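Local coordinates for DNA polymerase III subunit beta (Caulobacter crescentus, PDB 5WCE), which probably forms, as a head-to-tail homodimer, a ring around DNA that tethers DNA polymerases and other proteins to it for processive synthesis, at residues A[235-240]-A[244-249]. Numbering follows the deposited sequence.
Sequences KVRFEF and ALTSKV
Val236 and Phe238 pair with Ser247 and Leu245 as the two hydrogen-bonded pairs of an antiparallel beta hairpin in the central domain of the clamp. The four N-H...O bonds are nearly straight (163-168°); the one from Leu245 N to Phe238 O is 2.8 Å. On the face of Val236 and Phe238, Leu245 lies alongside the Phe238 ring, Leu245 CD1 4.1 Å from Phe238 CD2, while Leu245 CB meets the edge of the Phe240 ring at CE2. Helix 210-220 packs beneath, with Ala216 against Phe238 and Leu245.

The other face carries Arg237, Thr246 and Ala244. With CG anti to the backbone N (chi1 -173°) and the chain extended as far as NE, Arg237 CD passes 3.4 Å from Thr246 OG1, which lies near the guanidinium plane. One guanidinium face lies over Ala244 CB, 3.5 Å from Arg237 NH2. Arg237 NH1 forms a salt bridge with Glu239 OE2, modelled very short and of doubtful exact length, and also bonds Gln230; Arg135 is a second partner of that carboxylate. A leucine in place of Arg237 would probably uncover the Ala244 methyl and leave Glu239 with Arg135 alone of these two cations. Strand 58-65 of the N-terminal domain continues the sheet beyond 243-248, joining the two domains. On the helix side, Ser247 OG donates to Lys248 O at 2.6 Å, on a lone pair in the carbonyl plane.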
loop_
_atom_site.group_PDB
_atom_site.type_symbol
_atom_site.label_atom_id
_atom_site.label_comp_id
_atom_site.label_asym_id
_atom_site.label_seq_id
_atom_site.Cartn_x
_atom_site.Cartn_y
_atom_site.Cartn_z
ATOM N N LYS A 235 -0.317 -35.142 -0.614
ATOM C CA LYS A 235 -1.345 -34.101 -0.884
ATOM C C LYS A 235 -2.094 -33.696 0.343
ATOM O O LYS A 235 -2.219 -34.461 1.301
ATOM C CB LYS A 235 -2.393 -34.569 -1.896
ATOM C CG LYS A 235 -1.808 -34.895 -3.248
ATOM C CD LYS A 235 -2.681 -34.509 -4.382
ATOM C CE LYS A 235 -1.844 -34.115 -5.594
ATOM N NZ LYS A 235 -1.708 -35.272 -6.439
ATOM N N VAL A 236 -2.615 -32.488 0.293
ATOM C CA VAL A 236 -3.526 -31.983 1.286
ATOM C C VAL A 236 -4.695 -31.330 0.536
ATOM O O VAL A 236 -4.506 -30.770 -0.553
ATOM C CB VAL A 236 -2.797 -31.057 2.287
ATOM C CG1 VAL A 236 -2.239 -29.829 1.650
ATOM C CG2 VAL A 236 -3.720 -30.599 3.375
ATOM N N ARG A 237 -5.896 -31.473 1.074
ATOM C CA ARG A 237 -7.099 -30.861 0.501
ATOM C C ARG A 237 -7.932 -30.210 1.597
ATOM O O ARG A 237 -8.233 -30.821 2.632
ATOM C CB ARG A 237 -7.910 -31.876 -0.271
ATOM C CG ARG A 237 -9.101 -31.315 -1.059
ATOM C CD ARG A 237 -9.607 -32.359 -2.020
ATOM N NE ARG A 237 -10.706 -31.850 -2.807
ATOM C CZ ARG A 237 -11.965 -31.760 -2.415
ATOM N NH1 ARG A 237 -12.345 -32.227 -1.219
ATOM N NH2 ARG A 237 -12.881 -31.289 -3.277
ATOM N N PHE A 238 -8.296 -28.958 1.364
ATOM C CA PHE A 238 -9.172 -28.211 2.239
ATOM C C PHE A 238 -10.457 -28.010 1.444
ATOM O O PHE A 238 -10.418 -27.482 0.318
ATOM C CB PHE A 238 -8.610 -26.864 2.560
ATOM C CG PHE A 238 -7.274 -26.872 3.216
ATOM C CD1 PHE A 238 -7.179 -26.795 4.609
ATOM C CD2 PHE A 238 -6.091 -26.815 2.451
ATOM C CE1 PHE A 238 -5.951 -26.770 5.228
ATOM C CE2 PHE A 238 -4.865 -26.783 3.083
ATOM C CZ PHE A 238 -4.802 -26.753 4.474
ATOM N N GLU A 239 -11.578 -28.387 2.024
ATOM C CA GLU A 239 -12.896 -28.069 1.452
ATOM C C GLU A 239 -13.665 -27.036 2.310
ATOM O O GLU A 239 -13.855 -27.244 3.539
ATOM C CB GLU A 239 -13.696 -29.345 1.395
ATOM C CG GLU A 239 -14.277 -29.719 0.067
ATOM C CD GLU A 239 -15.066 -30.983 0.202
ATOM O OE1 GLU A 239 -16.102 -30.993 0.924
ATOM O OE2 GLU A 239 -14.611 -32.004 -0.336
ATOM N N PHE A 240 -14.150 -25.973 1.638
ATOM C CA PHE A 240 -14.851 -24.834 2.264
ATOM C C PHE A 240 -16.202 -24.700 1.555
ATOM O O PHE A 240 -16.369 -23.779 0.691
ATOM C CB PHE A 240 -14.103 -23.534 2.002
ATOM C CG PHE A 240 -12.593 -23.601 2.148
ATOM C CD1 PHE A 240 -11.993 -23.238 3.380
ATOM C CD2 PHE A 240 -11.773 -23.899 1.074
ATOM C CE1 PHE A 240 -10.633 -23.227 3.517
ATOM C CE2 PHE A 240 -10.404 -23.916 1.213
ATOM C CZ PHE A 240 -9.830 -23.593 2.448
ATOM N N ALA A 244 -12.782 -25.506 -2.931
ATOM C CA ALA A 244 -11.798 -26.514 -2.393
ATOM C C ALA A 244 -10.396 -26.167 -2.856
ATOM O O ALA A 244 -10.189 -25.604 -3.960
ATOM C CB ALA A 244 -12.176 -27.909 -2.833
ATOM N N LEU A 245 -9.403 -26.414 -2.029
ATOM C CA LEU A 245 -8.021 -26.150 -2.383
ATOM C C LEU A 245 -7.279 -27.469 -2.222
ATOM O O LEU A 245 -7.283 -28.043 -1.125
ATOM C CB LEU A 245 -7.485 -25.074 -1.451
ATOM C CG LEU A 245 -6.097 -24.488 -1.617
ATOM C CD1 LEU A 245 -5.709 -23.768 -0.306
ATOM C CD2 LEU A 245 -5.018 -25.468 -1.880
ATOM N N THR A 246 -6.725 -27.995 -3.307
ATOM C CA THR A 246 -5.934 -29.230 -3.261
ATOM C C THR A 246 -4.488 -28.847 -3.553
ATOM O O THR A 246 -4.220 -28.100 -4.516
ATOM C CB THR A 246 -6.444 -30.255 -4.284
ATOM O OG1 THR A 246 -7.860 -30.418 -4.165
ATOM C CG2 THR A 246 -5.745 -31.559 -4.109
ATOM N N SER A 247 -3.540 -29.345 -2.753
ATOM C CA SER A 247 -2.126 -28.938 -2.895
ATOM C C SER A 247 -1.170 -30.087 -2.727
ATOM O O SER A 247 -1.385 -31.003 -1.879
ATOM C CB SER A 247 -1.781 -27.828 -1.864
ATOM O OG SER A 247 -0.391 -27.479 -1.883
ATOM N N LYS A 248 -0.073 -30.042 -3.494
ATOM C CA LYS A 248 1.114 -30.848 -3.151
ATOM C C LYS A 248 1.641 -30.416 -1.772
ATOM O O LYS A 248 1.359 -29.310 -1.294
ATOM C CB LYS A 248 2.242 -30.646 -4.148
ATOM C CG LYS A 248 1.922 -31.147 -5.552
ATOM C CD LYS A 248 3.006 -30.715 -6.513
ATOM C CE LYS A 248 2.609 -31.136 -7.921
ATOM N NZ LYS A 248 3.616 -30.694 -8.912
ATOM N N VAL A 249 2.428 -31.313 -1.185
ATOM C CA VAL A 249 3.083 -31.050 0.099
ATOM C C VAL A 249 4.573 -31.048 -0.158
ATOM O O VAL A 249 5.016 -31.545 -1.170
ATOM C CB VAL A 249 2.697 -32.070 1.213
ATOM C CG1 VAL A 249 1.192 -31.982 1.538
ATOM C CG2 VAL A 249 3.118 -33.437 0.891
#